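Local coordinates for protein fatty acid synthase 1, isoform A (Drosophila melanogaster, PDB 6FN6) that probably dehydrates and reduces carrier-bound acyl intermediates, with NADPH as reductant, as the modifying region of a multifunctional insect fatty acid synthase, at residues 130-135 / 148-153; 459-464 / 489-494; 560-565 / 914-919; 565-570 / 585-590. All blocks are in the same frame, centred on the assembly; numbering follows the deposited sequence.

Contact 1: residues 130-135 / 148-153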
loop_
_atom_site.group_PDB
_atom_site.type_symbol
_atom_site.label_atom_id
_atom_site.label_comp_id
_atom_site.label_asym_id
_atom_site.label_seq_id
_atom_site.Cartn_x
_atom_site.Cartn_y
_atom_site.Cartn_z
ATOM N N GLY A 130 -43.761 1.659 2.285
ATOM C CA GLY A 130 -44.052 2.990 2.777
ATOM C C GLY A 130 -43.059 3.390 3.848
ATOM O O GLY A 130 -42.212 2.593 4.246
ATOM N N THR A 131 -43.171 4.622 4.330
ATOM C CA THR A 131 -42.269 5.108 5.364
ATOM C C THR A 131 -42.303 4.201 6.593
ATOM O O THR A 131 -41.263 3.899 7.172
ATOM C CB THR A 131 -42.615 6.555 5.782
ATOM O OG1 THR A 131 -41.794 6.944 6.887
ATOM C CG2 THR A 131 -44.088 6.685 6.173
ATOM N N ASN A 132 -43.489 3.740 6.971
ATOM C CA ASN A 132 -43.631 2.896 8.153
ATOM C C ASN A 132 -43.104 1.485 7.902
ATOM O O ASN A 132 -42.533 0.863 8.796
ATOM C CB ASN A 132 -45.094 2.843 8.598
ATOM C CG ASN A 132 -45.571 4.160 9.179
ATOM O OD1 ASN A 132 -44.825 4.853 9.875
ATOM N ND2 ASN A 132 -46.821 4.514 8.896
ATOM N N ASP A 133 -43.298 0.983 6.686
ATOM C CA ASP A 133 -42.761 -0.321 6.308
ATOM C C ASP A 133 -41.240 -0.317 6.397
ATOM O O ASP A 133 -40.636 -1.230 6.957
ATOM C CB ASP A 133 -43.189 -0.703 4.889
ATOM C CG ASP A 133 -44.689 -0.827 4.745
ATOM O OD1 ASP A 133 -45.341 -1.303 5.699
ATOM O OD2 ASP A 133 -45.212 -0.455 3.674
ATOM N N VAL A 134 -40.630 0.715 5.825
ATOM C CA VAL A 134 -39.180 0.835 5.782
ATOM C C VAL A 134 -38.585 0.809 7.183
ATOM O O VAL A 134 -37.632 0.080 7.443
ATOM C CB VAL A 134 -38.763 2.116 5.035
ATOM C CG1 VAL A 134 -37.289 2.434 5.274
ATOM C CG2 VAL A 134 -39.051 1.982 3.555
ATOM N N TYR A 135 -39.134 1.617 8.080
ATOM C CA TYR A 135 -38.516 1.805 9.383
ATOM C C TYR A 135 -38.923 0.711 10.368
ATOM O O TYR A 135 -38.297 0.549 11.415
ATOM C CB TYR A 135 -38.848 3.197 9.924
ATOM C CG TYR A 135 -38.077 4.269 9.187
ATOM C CD1 TYR A 135 -36.735 4.497 9.466
ATOM C CD2 TYR A 135 -38.675 5.027 8.193
ATOM C CE1 TYR A 135 -36.019 5.459 8.784
ATOM C CE2 TYR A 135 -37.970 5.991 7.508
ATOM C CZ TYR A 135 -36.640 6.200 7.803
ATOM O OH TYR A 135 -35.931 7.167 7.126
ATOM N N ILE A 148 -36.458 13.759 12.101
ATOM C CA ILE A 148 -36.205 14.050 10.694
ATOM C C ILE A 148 -35.331 12.975 10.048
ATOM O O ILE A 148 -35.213 12.917 8.825
ATOM C CB ILE A 148 -35.571 15.445 10.528
ATOM C CG1 ILE A 148 -34.218 15.519 11.247
ATOM C CG2 ILE A 148 -36.524 16.514 11.056
ATOM C CD1 ILE A 148 -33.448 16.794 10.971
ATOM N N PHE A 149 -34.718 12.124 10.866
ATOM C CA PHE A 149 -33.928 11.015 10.340
ATOM C C PHE A 149 -34.835 9.917 9.792
ATOM O O PHE A 149 -34.362 8.962 9.178
ATOM C CB PHE A 149 -32.998 10.446 11.415
ATOM C CG PHE A 149 -31.736 11.241 11.611
ATOM C CD1 PHE A 149 -30.599 10.944 10.878
ATOM C CD2 PHE A 149 -31.685 12.280 12.523
ATOM C CE1 PHE A 149 -29.434 11.668 11.049
ATOM C CE2 PHE A 149 -30.524 13.008 12.699
ATOM C CZ PHE A 149 -29.397 12.702 11.961
ATOM N N ARG A 150 -36.137 10.046 10.029
ATOM C CA ARG A 150 -37.110 9.166 9.395
ATOM C C ARG A 150 -37.531 9.787 8.065
ATOM O O ARG A 150 -38.708 10.070 7.843
ATOM C CB ARG A 150 -38.319 8.938 10.307
ATOM C CG ARG A 150 -38.100 7.854 11.354
ATOM C CD ARG A 150 -39.262 7.766 12.330
ATOM N NE ARG A 150 -40.504 7.341 11.689
ATOM C CZ ARG A 150 -41.009 6.110 11.752
ATOM N NH1 ARG A 150 -40.386 5.149 12.426
ATOM N NH2 ARG A 150 -42.150 5.836 11.136
ATOM N N GLY A 151 -36.556 9.988 7.181
ATOM C CA GLY A 151 -36.763 10.758 5.967
ATOM C C GLY A 151 -37.035 9.964 4.704
ATOM O O GLY A 151 -37.255 10.548 3.642
ATOM N N ILE A 152 -37.001 8.640 4.802
ATOM C CA ILE A 152 -37.381 7.798 3.673
ATOM C C ILE A 152 -38.901 7.745 3.583
ATOM O O ILE A 152 -39.555 7.030 4.344
ATOM C CB ILE A 152 -36.789 6.384 3.793
ATOM C CG1 ILE A 152 -35.260 6.455 3.839
ATOM C CG2 ILE A 152 -37.252 5.519 2.623
ATOM C CD1 ILE A 152 -34.576 5.126 4.124
ATOM N N VAL A 153 -39.456 8.511 2.651
ATOM C CA VAL A 153 -40.895 8.523 2.416
ATOM C C VAL A 153 -41.314 7.260 1.670
ATOM O O VAL A 153 -42.385 6.708 1.925
ATOM C CB VAL A 153 -41.341 9.781 1.639
ATOM C CG1 VAL A 153 -41.209 11.021 2.514
ATOM C CG2 VAL A 153 -40.540 9.946 0.362
#
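R150 lies along one face of the Y135 ring, the arginine running back along the tyrosine, root beside tip. R150 CG sits almost straight above the ring, 4.0 Å from the centroid of the Y135 ring and 5° off its normal, a CH-pi contact. The chain then bends at chi3 (65°), which carries the guanidinium back along the tyrosine toward its root, where R150 NH1 is 3.5 Å from Y135 CB; ring and guanidinium planes are inclined to one another. At its edge the guanidinium meets N132, with R150 NH2 3.1 Å from N132 OD1. The opposite face of the ring is met off-centre by V134 CG1. V134 also crosses I152 at about a right angle, V134 CG1 to I152 CD1 at 4.0 Å. At the ring's far end the I152 amide approaches in the ring plane, and I152 N donates to Y135 OH at 3.0 Å and 169°. T131 OG1 gives a weak bond to I152 O. The contact thus fastens the first turn of helix 131-141 to the start of strand 152-155, within the predicted C-terminal hotdog fold of the dehydratase, where R150 centres an inverse gamma turn. Y135 OH is also bonded to Q179 OE1, and Q179 NE2 to F149 O. With the I152 amide as donor and the Q179 amide oxygen as acceptor, the buried phenol is satisfied both ways and its rotation is probably fixed.

Contact 2: residues 459-464 / 489-494; sequences ATEQNF and QGEELF
The backbone amide E461 N donates to E491 OE1 at 3.2 Å and 157°, coming from well above the carboxylate plane, 67° out of it. The other oxygen of this group takes a weak bond from the neighbouring threonine, T460 OG1 to E491 OE2 at 3.0 Å. T460 OG1 in turn accepts a weak bond from Q462 N, which ties the turn to itself. E491 reaches this spot by bending at chi2 (-66°), which swings its carboxylate across to the T460-E461 peptide. Both segments are loops that follow neighbouring parallel strands, 454-457 and 483-489, and lead into helices 466-480 and 496-504, as expected of the Rossmann-like pseudo-ketoreductase. F494 stands next to the same peptide: E461 N lies near its ring plane at the edge, 4.0 Å from F494 CE2, with E491 CB at the edge as well. L493 and F494 also pack on helix 1072-1090. An alanine in place of E491 is likely to leave the E461 amide and the T460 hydroxyl without their shared acceptor, and the 459-464 loop freer to shift. The carboxylate of E491 probably pays a price in charge, since the E461 side chain slants across it, the carboxylate planes nearly perpendicular and E461 OE2 4.0 Å from E491 OE1. E492 brings a third acidic group nearby, which may raise the affinity of these side chains for protons.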
loop_
_atom_site.group_PDB
_atom_site.type_symbol
_atom_site.label_atom_id
_atom_site.label_comp_id
_atom_site.label_asym_id
_atom_site.label_seq_id
_atom_site.Cartn_x
_atom_site.Cartn_y
_atom_site.Cartn_z
ATOM N N ALA A 459 -74.703 -19.426 34.269
ATOM C CA ALA A 459 -73.470 -19.475 33.479
ATOM C C ALA A 459 -73.412 -20.708 32.578
ATOM O O ALA A 459 -72.490 -21.519 32.676
ATOM C CB ALA A 459 -72.254 -19.442 34.395
ATOM N N THR A 460 -74.400 -20.837 31.699
ATOM C CA THR A 460 -74.463 -21.949 30.757
ATOM C C THR A 460 -74.435 -21.427 29.321
ATOM O O THR A 460 -74.667 -20.242 29.082
ATOM C CB THR A 460 -75.731 -22.800 30.976
ATOM O OG1 THR A 460 -75.827 -23.798 29.953
ATOM C CG2 THR A 460 -76.979 -21.927 30.962
ATOM N N GLU A 461 -74.144 -22.311 28.372
ATOM C CA GLU A 461 -74.025 -21.915 26.972
ATOM C C GLU A 461 -75.384 -21.876 26.276
ATOM O O GLU A 461 -75.532 -21.251 25.225
ATOM C CB GLU A 461 -73.090 -22.867 26.222
ATOM C CG GLU A 461 -73.679 -24.246 25.950
ATOM C CD GLU A 461 -72.706 -25.164 25.234
ATOM O OE1 GLU A 461 -71.635 -24.680 24.807
ATOM O OE2 GLU A 461 -73.011 -26.369 25.099
ATOM N N GLN A 462 -76.374 -22.540 26.862
ATOM C CA GLN A 462 -77.714 -22.567 26.283
ATOM C C GLN A 462 -78.371 -21.197 26.424
ATOM O O GLN A 462 -79.240 -20.831 25.632
ATOM C CB GLN A 462 -78.565 -23.654 26.943
ATOM C CG GLN A 462 -78.888 -23.409 28.405
ATOM C CD GLN A 462 -79.629 -24.573 29.033
ATOM O OE1 GLN A 462 -80.165 -25.432 28.332
ATOM N NE2 GLN A 462 -79.658 -24.612 30.361
ATOM N N ASN A 463 -77.949 -20.446 27.436
ATOM C CA ASN A 463 -78.399 -19.070 27.612
ATOM C C ASN A 463 -77.281 -18.115 27.207
ATOM O O ASN A 463 -76.259 -18.016 27.885
ATOM C CB ASN A 463 -78.822 -18.810 29.057
ATOM C CG ASN A 463 -79.218 -17.367 29.295
ATOM O OD1 ASN A 463 -79.575 -16.646 28.362
ATOM N ND2 ASN A 463 -79.159 -16.937 30.551
ATOM N N PHE A 464 -77.486 -17.418 26.096
ATOM C CA PHE A 464 -76.456 -16.562 25.517
ATOM C C PHE A 464 -76.250 -15.287 26.338
ATOM O O PHE A 464 -75.192 -14.658 26.271
ATOM C CB PHE A 464 -76.838 -16.212 24.075
ATOM C CG PHE A 464 -75.777 -15.460 23.326
ATOM C CD1 PHE A 464 -74.603 -16.091 22.945
ATOM C CD2 PHE A 464 -75.956 -14.130 22.989
ATOM C CE1 PHE A 464 -73.626 -15.406 22.248
ATOM C CE2 PHE A 464 -74.981 -13.438 22.294
ATOM C CZ PHE A 464 -73.816 -14.078 21.922
ATOM N N GLN A 489 -71.558 -25.935 35.453
ATOM C CA GLN A 489 -71.501 -27.391 35.529
ATOM C C GLN A 489 -71.636 -28.060 34.159
ATOM O O GLN A 489 -72.633 -27.877 33.461
ATOM C CB GLN A 489 -72.601 -27.909 36.458
ATOM C CG GLN A 489 -72.605 -29.419 36.629
ATOM C CD GLN A 489 -73.434 -29.878 37.816
ATOM O OE1 GLN A 489 -74.038 -29.068 38.520
ATOM N NE2 GLN A 489 -73.466 -31.185 38.042
ATOM N N GLY A 490 -70.628 -28.850 33.796
ATOM C CA GLY A 490 -70.652 -29.629 32.570
ATOM C C GLY A 490 -70.849 -28.817 31.305
ATOM O O GLY A 490 -71.655 -29.179 30.448
ATOM N N GLU A 491 -70.106 -27.721 31.187
ATOM C CA GLU A 491 -70.203 -26.850 30.021
ATOM C C GLU A 491 -68.920 -26.824 29.193
ATOM O O GLU A 491 -67.817 -26.751 29.733
ATOM C CB GLU A 491 -70.559 -25.429 30.456
ATOM C CG GLU A 491 -71.939 -25.295 31.071
ATOM C CD GLU A 491 -73.034 -25.584 30.070
ATOM O OE1 GLU A 491 -72.876 -25.194 28.893
ATOM O OE2 GLU A 491 -74.066 -26.171 30.459
ATOM N N GLU A 492 -69.082 -26.885 27.874
ATOM C CA GLU A 492 -67.956 -26.808 26.949
ATOM C C GLU A 492 -67.658 -25.353 26.600
ATOM O O GLU A 492 -68.501 -24.473 26.769
ATOM C CB GLU A 492 -68.233 -27.611 25.673
ATOM C CG GLU A 492 -68.225 -29.126 25.857
ATOM C CD GLU A 492 -69.372 -29.634 26.708
ATOM O OE1 GLU A 492 -70.066 -28.807 27.335
ATOM O OE2 GLU A 492 -69.577 -30.866 26.749
ATOM N N LEU A 493 -66.441 -25.115 26.127
ATOM C CA LEU A 493 -65.965 -23.780 25.786
ATOM C C LEU A 493 -66.037 -22.865 26.999
ATOM O O LEU A 493 -66.275 -21.664 26.869
ATOM C CB LEU A 493 -66.781 -23.177 24.641
ATOM C CG LEU A 493 -66.644 -23.828 23.265
ATOM C CD1 LEU A 493 -67.609 -23.171 22.292
ATOM C CD2 LEU A 493 -65.218 -23.760 22.750
ATOM N N PHE A 494 -65.832 -23.437 28.179
ATOM C CA PHE A 494 -65.632 -22.639 29.376
ATOM C C PHE A 494 -64.504 -23.233 30.201
ATOM O O PHE A 494 -64.730 -24.089 31.057
ATOM C CB PHE A 494 -66.913 -22.555 30.208
ATOM C CG PHE A 494 -67.978 -21.691 29.593
ATOM C CD1 PHE A 494 -67.731 -20.359 29.303
ATOM C CD2 PHE A 494 -69.229 -22.211 29.314
ATOM C CE1 PHE A 494 -68.712 -19.565 28.737
ATOM C CE2 PHE A 494 -70.213 -21.423 28.750
ATOM C CZ PHE A 494 -69.954 -20.098 28.461
#

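Contact 3: residues 560-565 / 914-919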
loop_
_atom_site.group_PDB
_atom_site.type_symbol
_atom_site.label_atom_id
_atom_site.label_comp_id
_atom_site.label_asym_id
_atom_site.label_seq_id
_atom_site.Cartn_x
_atom_site.Cartn_y
_atom_site.Cartn_z
ATOM N N THR A 560 -36.793 -26.371 32.927
ATOM C CA THR A 560 -35.866 -26.416 31.796
ATOM C C THR A 560 -35.553 -25.068 31.141
ATOM O O THR A 560 -36.058 -24.751 30.066
ATOM C CB THR A 560 -36.387 -27.374 30.691
ATOM O OG1 THR A 560 -35.524 -27.307 29.548
ATOM C CG2 THR A 560 -37.822 -27.042 30.276
ATOM N N GLN A 561 -34.706 -24.279 31.796
ATOM C CA GLN A 561 -34.158 -23.080 31.172
ATOM C C GLN A 561 -32.995 -23.503 30.276
ATOM O O GLN A 561 -32.772 -22.934 29.208
ATOM C CB GLN A 561 -33.700 -22.050 32.218
ATOM C CG GLN A 561 -32.547 -22.482 33.128
ATOM C CD GLN A 561 -32.978 -23.435 34.228
ATOM O OE1 GLN A 561 -33.911 -23.153 34.980
ATOM N NE2 GLN A 561 -32.302 -24.575 34.322
ATOM N N GLN A 562 -32.268 -24.523 30.726
ATOM C CA GLN A 562 -31.128 -25.073 29.997
ATOM C C GLN A 562 -30.977 -26.559 30.317
ATOM O O GLN A 562 -29.904 -27.016 30.714
ATOM C CB GLN A 562 -29.833 -24.324 30.331
ATOM C CG GLN A 562 -29.758 -22.893 29.803
ATOM C CD GLN A 562 -29.654 -22.828 28.286
ATOM O OE1 GLN A 562 -30.462 -23.418 27.568
ATOM N NE2 GLN A 562 -28.650 -22.110 27.792
ATOM N N ALA A 563 -32.061 -27.305 30.138
ATOM C CA ALA A 563 -32.065 -28.741 30.383
ATOM C C ALA A 563 -31.452 -29.481 29.201
ATOM O O ALA A 563 -31.552 -29.038 28.056
ATOM C CB ALA A 563 -33.474 -29.235 30.642
ATOM N N THR A 564 -30.818 -30.612 29.491
ATOM C CA THR A 564 -30.083 -31.377 28.491
ATOM C C THR A 564 -30.620 -32.800 28.369
ATOM O O THR A 564 -30.629 -33.561 29.335
ATOM C CB THR A 564 -28.579 -31.437 28.827
ATOM O OG1 THR A 564 -28.394 -32.042 30.113
ATOM C CG2 THR A 564 -27.976 -30.039 28.838
ATOM N N LEU A 565 -31.082 -33.136 27.168
ATOM C CA LEU A 565 -31.574 -34.476 26.867
ATOM C C LEU A 565 -30.592 -35.215 25.962
ATOM O O LEU A 565 -29.897 -34.599 25.156
ATOM C CB LEU A 565 -32.941 -34.400 26.186
ATOM C CG LEU A 565 -34.111 -33.853 27.007
ATOM C CD1 LEU A 565 -35.400 -33.956 26.207
ATOM C CD2 LEU A 565 -34.252 -34.553 28.355
ATOM N N ASN A 914 -25.367 -35.359 25.127
ATOM C CA ASN A 914 -26.213 -34.424 25.847
ATOM C C ASN A 914 -26.204 -33.071 25.150
ATOM O O ASN A 914 -25.181 -32.388 25.095
ATOM C CB ASN A 914 -25.743 -34.290 27.295
ATOM C CG ASN A 914 -25.888 -35.580 28.073
ATOM O OD1 ASN A 914 -26.951 -35.871 28.624
ATOM N ND2 ASN A 914 -24.820 -36.368 28.120
ATOM N N ALA A 915 -27.362 -32.694 24.616
ATOM C CA ALA A 915 -27.511 -31.427 23.917
ATOM C C ALA A 915 -28.836 -30.786 24.294
ATOM O O ALA A 915 -29.777 -31.469 24.702
ATOM C CB ALA A 915 -27.430 -31.634 22.410
ATOM N N ILE A 916 -28.903 -29.468 24.169
ATOM C CA ILE A 916 -30.138 -28.750 24.426
ATOM C C ILE A 916 -31.142 -29.216 23.379
ATOM O O ILE A 916 -30.885 -29.092 22.180
ATOM C CB ILE A 916 -29.924 -27.229 24.390
ATOM C CG1 ILE A 916 -28.957 -26.814 25.501
ATOM C CG2 ILE A 916 -31.252 -26.495 24.546
ATOM C CD1 ILE A 916 -28.475 -25.381 25.404
ATOM N N PRO A 917 -32.285 -29.774 23.819
ATOM C CA PRO A 917 -33.238 -30.264 22.820
ATOM C C PRO A 917 -33.808 -29.132 21.976
ATOM O O PRO A 917 -33.917 -28.001 22.447
ATOM C CB PRO A 917 -34.327 -30.933 23.666
ATOM C CG PRO A 917 -34.240 -30.272 24.995
ATOM C CD PRO A 917 -32.792 -29.937 25.195
ATOM N N ARG A 918 -34.158 -29.440 20.735
ATOM C CA ARG A 918 -34.708 -28.443 19.831
ATOM C C ARG A 918 -35.603 -29.098 18.793
ATOM O O ARG A 918 -35.230 -30.094 18.175
ATOM C CB ARG A 918 -33.585 -27.653 19.153
ATOM C CG ARG A 918 -34.072 -26.672 18.104
ATOM C CD ARG A 918 -32.979 -25.701 17.708
ATOM N NE ARG A 918 -32.625 -24.823 18.820
ATOM C CZ ARG A 918 -31.796 -23.789 18.730
ATOM N NH1 ARG A 918 -31.223 -23.487 17.570
ATOM N NH2 ARG A 918 -31.540 -23.053 19.803
ATOM N N THR A 919 -36.796 -28.539 18.626
ATOM C CA THR A 919 -37.782 -29.089 17.709
ATOM C C THR A 919 -37.790 -28.293 16.416
ATOM O O THR A 919 -37.867 -27.067 16.426
ATOM C CB THR A 919 -39.200 -29.089 18.332
ATOM O OG1 THR A 919 -39.158 -29.703 19.627
ATOM C CG2 THR A 919 -40.183 -29.842 17.453
#
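L565 and A915 face each other as an antiparallel hydrogen-bonded pair. A915 N donates to L565 O at 3.2 Å and a nearly straight 173°, while the return bond, L565 N to A915 O, is more bent at 143°. Their side chains rise from the same face of this two-stranded ribbon, formed by strands 565-567 and 913-915. L565 is extended beyond CG (chi2 -176°), a shape that lays CD1 against the proline ring at about a right angle, L565 CD1 to P917 CG at 4.0 Å. P917, its CG puckered endo, turns its CD to the carbonyl of A563. I916 leaves the backbone pointing away, yet its extended long branch carries CD1 round to the end of the Q562 side chain. On the other side of the pair T564 CB and N914 CB touch loosely at 4.3 Å. The ribbon brings together segments separated by almost 350 residues, a span that includes the zinc-binding-dehydrogenase family region. Next along the chain, the backbone of I916 is hydrogen-bonded to W585 and E587. Polar contact here is thus carried by two backbone bonds, with L565 against P917 adding apolar packing, so the link probably depends little on side-chain charge.

Contact 4: residues 565-570 / 585-590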
loop_
_atom_site.group_PDB
_atom_site.type_symbol
_atom_site.label_atom_id
_atom_site.label_comp_id
_atom_site.label_asym_id
_atom_site.label_seq_id
_atom_site.Cartn_x
_atom_site.Cartn_y
_atom_site.Cartn_z
ATOM N N LEU A 565 -31.082 -33.136 27.168
ATOM C CA LEU A 565 -31.574 -34.476 26.867
ATOM C C LEU A 565 -30.592 -35.215 25.962
ATOM O O LEU A 565 -29.897 -34.599 25.156
ATOM C CB LEU A 565 -32.941 -34.400 26.186
ATOM C CG LEU A 565 -34.111 -33.853 27.007
ATOM C CD1 LEU A 565 -35.400 -33.956 26.207
ATOM C CD2 LEU A 565 -34.252 -34.553 28.355
ATOM N N GLN A 566 -30.528 -36.534 26.107
ATOM C CA GLN A 566 -29.630 -37.350 25.294
ATOM C C GLN A 566 -30.187 -37.514 23.881
ATOM O O GLN A 566 -31.121 -38.278 23.654
ATOM C CB GLN A 566 -29.407 -38.723 25.935
ATOM C CG GLN A 566 -28.463 -38.713 27.131
ATOM C CD GLN A 566 -27.910 -40.092 27.453
ATOM O OE1 GLN A 566 -28.610 -41.100 27.330
ATOM N NE2 GLN A 566 -26.646 -40.144 27.859
ATOM N N VAL A 567 -29.608 -36.775 22.940
ATOM C CA VAL A 567 -30.037 -36.815 21.547
ATOM C C VAL A 567 -29.035 -37.595 20.702
ATOM O O VAL A 567 -27.905 -37.837 21.128
ATOM C CB VAL A 567 -30.231 -35.392 20.996
ATOM C CG1 VAL A 567 -31.230 -34.624 21.853
ATOM C CG2 VAL A 567 -28.897 -34.649 20.935
ATOM N N GLU A 568 -29.456 -38.000 19.509
ATOM C CA GLU A 568 -28.593 -38.766 18.617
ATOM C C GLU A 568 -27.703 -37.862 17.767
ATOM O O GLU A 568 -26.532 -38.168 17.541
ATOM C CB GLU A 568 -29.435 -39.663 17.711
ATOM C CG GLU A 568 -28.618 -40.624 16.861
ATOM C CD GLU A 568 -29.483 -41.527 16.004
ATOM O OE1 GLU A 568 -30.706 -41.285 15.928
ATOM O OE2 GLU A 568 -28.938 -42.478 15.405
ATOM N N HIS A 569 -28.268 -36.755 17.291
ATOM C CA HIS A 569 -27.542 -35.817 16.440
ATOM C C HIS A 569 -27.544 -34.411 17.021
ATOM O O HIS A 569 -28.586 -33.897 17.437
ATOM C CB HIS A 569 -28.128 -35.800 15.029
ATOM C CG HIS A 569 -27.984 -37.099 14.302
ATOM N ND1 HIS A 569 -26.776 -37.752 14.185
ATOM C CD2 HIS A 569 -28.890 -37.863 13.649
ATOM C CE1 HIS A 569 -26.945 -38.866 13.496
ATOM N NE2 HIS A 569 -28.218 -38.958 13.159
ATOM N N ALA A 570 -26.372 -33.788 17.035
ATOM C CA ALA A 570 -26.232 -32.450 17.585
ATOM C C ALA A 570 -25.047 -31.715 16.977
ATOM O O ALA A 570 -24.174 -32.318 16.351
ATOM C CB ALA A 570 -26.084 -32.520 19.096
ATOM N N TRP A 585 -23.801 -27.874 23.030
ATOM C CA TRP A 585 -24.318 -28.769 22.003
ATOM C C TRP A 585 -25.812 -28.537 21.821
ATOM O O TRP A 585 -26.550 -28.394 22.796
ATOM C CB TRP A 585 -24.048 -30.228 22.363
ATOM C CG TRP A 585 -22.604 -30.606 22.291
ATOM C CD1 TRP A 585 -21.679 -30.511 23.288
ATOM C CD2 TRP A 585 -21.918 -31.146 21.156
ATOM N NE1 TRP A 585 -20.457 -30.958 22.842
ATOM C CE2 TRP A 585 -20.578 -31.353 21.536
ATOM C CE3 TRP A 585 -22.308 -31.474 19.855
ATOM C CZ2 TRP A 585 -19.627 -31.873 20.661
ATOM C CZ3 TRP A 585 -21.362 -31.988 18.989
ATOM C CH2 TRP A 585 -20.039 -32.183 19.395
ATOM N N ILE A 586 -26.250 -28.509 20.568
ATOM C CA ILE A 586 -27.654 -28.297 20.250
ATOM C C ILE A 586 -28.149 -29.456 19.407
ATOM O O ILE A 586 -27.445 -29.929 18.519
ATOM C CB ILE A 586 -27.861 -26.963 19.515
ATOM C CG1 ILE A 586 -27.259 -25.801 20.313
ATOM C CG2 ILE A 586 -29.342 -26.728 19.233
ATOM C CD1 ILE A 586 -27.873 -25.591 21.683
ATOM N N GLU A 587 -29.367 -29.911 19.674
ATOM C CA GLU A 587 -29.945 -30.989 18.887
ATOM C C GLU A 587 -30.107 -30.507 17.454
ATOM O O GLU A 587 -30.503 -29.364 17.219
ATOM C CB GLU A 587 -31.289 -31.428 19.464
ATOM C CG GLU A 587 -31.882 -32.659 18.800
ATOM C CD GLU A 587 -33.247 -33.019 19.359
ATOM O OE1 GLU A 587 -33.811 -34.049 18.936
ATOM O OE2 GLU A 587 -33.759 -32.270 20.219
ATOM N N ALA A 588 -29.806 -31.377 16.498
ATOM C CA ALA A 588 -29.858 -30.999 15.094
ATOM C C ALA A 588 -31.101 -31.567 14.438
ATOM O O ALA A 588 -31.690 -32.527 14.934
ATOM C CB ALA A 588 -28.611 -31.480 14.370
ATOM N N ALA A 589 -31.508 -30.965 13.327
ATOM C CA ALA A 589 -32.647 -31.477 12.587
ATOM C C ALA A 589 -32.219 -32.744 11.865
ATOM O O ALA A 589 -31.044 -32.912 11.552
ATOM C CB ALA A 589 -33.157 -30.437 11.600
ATOM N N GLN A 590 -33.165 -33.638 11.606
ATOM C CA GLN A 590 -32.854 -34.851 10.869
ATOM C C GLN A 590 -32.636 -34.511 9.399
ATOM O O GLN A 590 -32.868 -33.379 8.973
ATOM C CB GLN A 590 -33.961 -35.894 11.037
ATOM C CG GLN A 590 -35.305 -35.508 10.444
ATOM C CD GLN A 590 -36.323 -36.632 10.543
ATOM O OE1 GLN A 590 -36.167 -37.556 11.342
ATOM N NE2 GLN A 590 -37.367 -36.563 9.724
#
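A570 and E587 form an antiparallel non-hydrogen-bonded pair, CA to CA 4.2 Å, and just beyond it A588 N donates to H569 O at 3.0 Å and 164°. The pair closes the open end of the beta hairpin made by strands 570-574 and 583-587. From strand 565-567, V567 reaches over to the hairpin and lays CG1 against the E587 side chain, V567 CG1 3.6 Å from E587 CD. E587 stands fully extended, with CG anti to the backbone N (chi1 -173°), which runs its methylenes past V567 and puts the carboxylate where OE2 accepts from R918 N. Were E587 an alanine, the R918 amide would probably lose its carboxylate acceptor, and V567 much of the aliphatic surface it rests on. A588 CB packs beside the carbonyl of H569, whose ring has E568 CG over the centre of one face. H569 ND1 makes a weak bond to T664 OG1, which also accepts from A570 N, so this bend is held from outside as well. W585, its NE1 bonded to D873 O, meets A570 with the rim of its six-membered ring: A570 CB is 4.0 Å from W585 CE3, and A570 O lies near the ring plane, 3.9 Å from W585 CZ3.

Contacts 3 and 4 form one continuous patch, their centres about 9 Å apart. They share L565, and two probable hydrogen bonds, I916 N to W585 O and R918 N to E587 OE2, both 2.9 Å, join the 914-919 segment to contact 4. Contacts 1 and 2 are remote, their centres about 50 Å from each other and each about 41 Å from that of contact 3, in keeping with the separate domains of the modifying region. Contact 1 alone borders an annotated site: the side chain of F149 comes within about 3 Å of the side chain of D175 and about 4 Å of that of H24, the predicted dehydratase proton donor and acceptor.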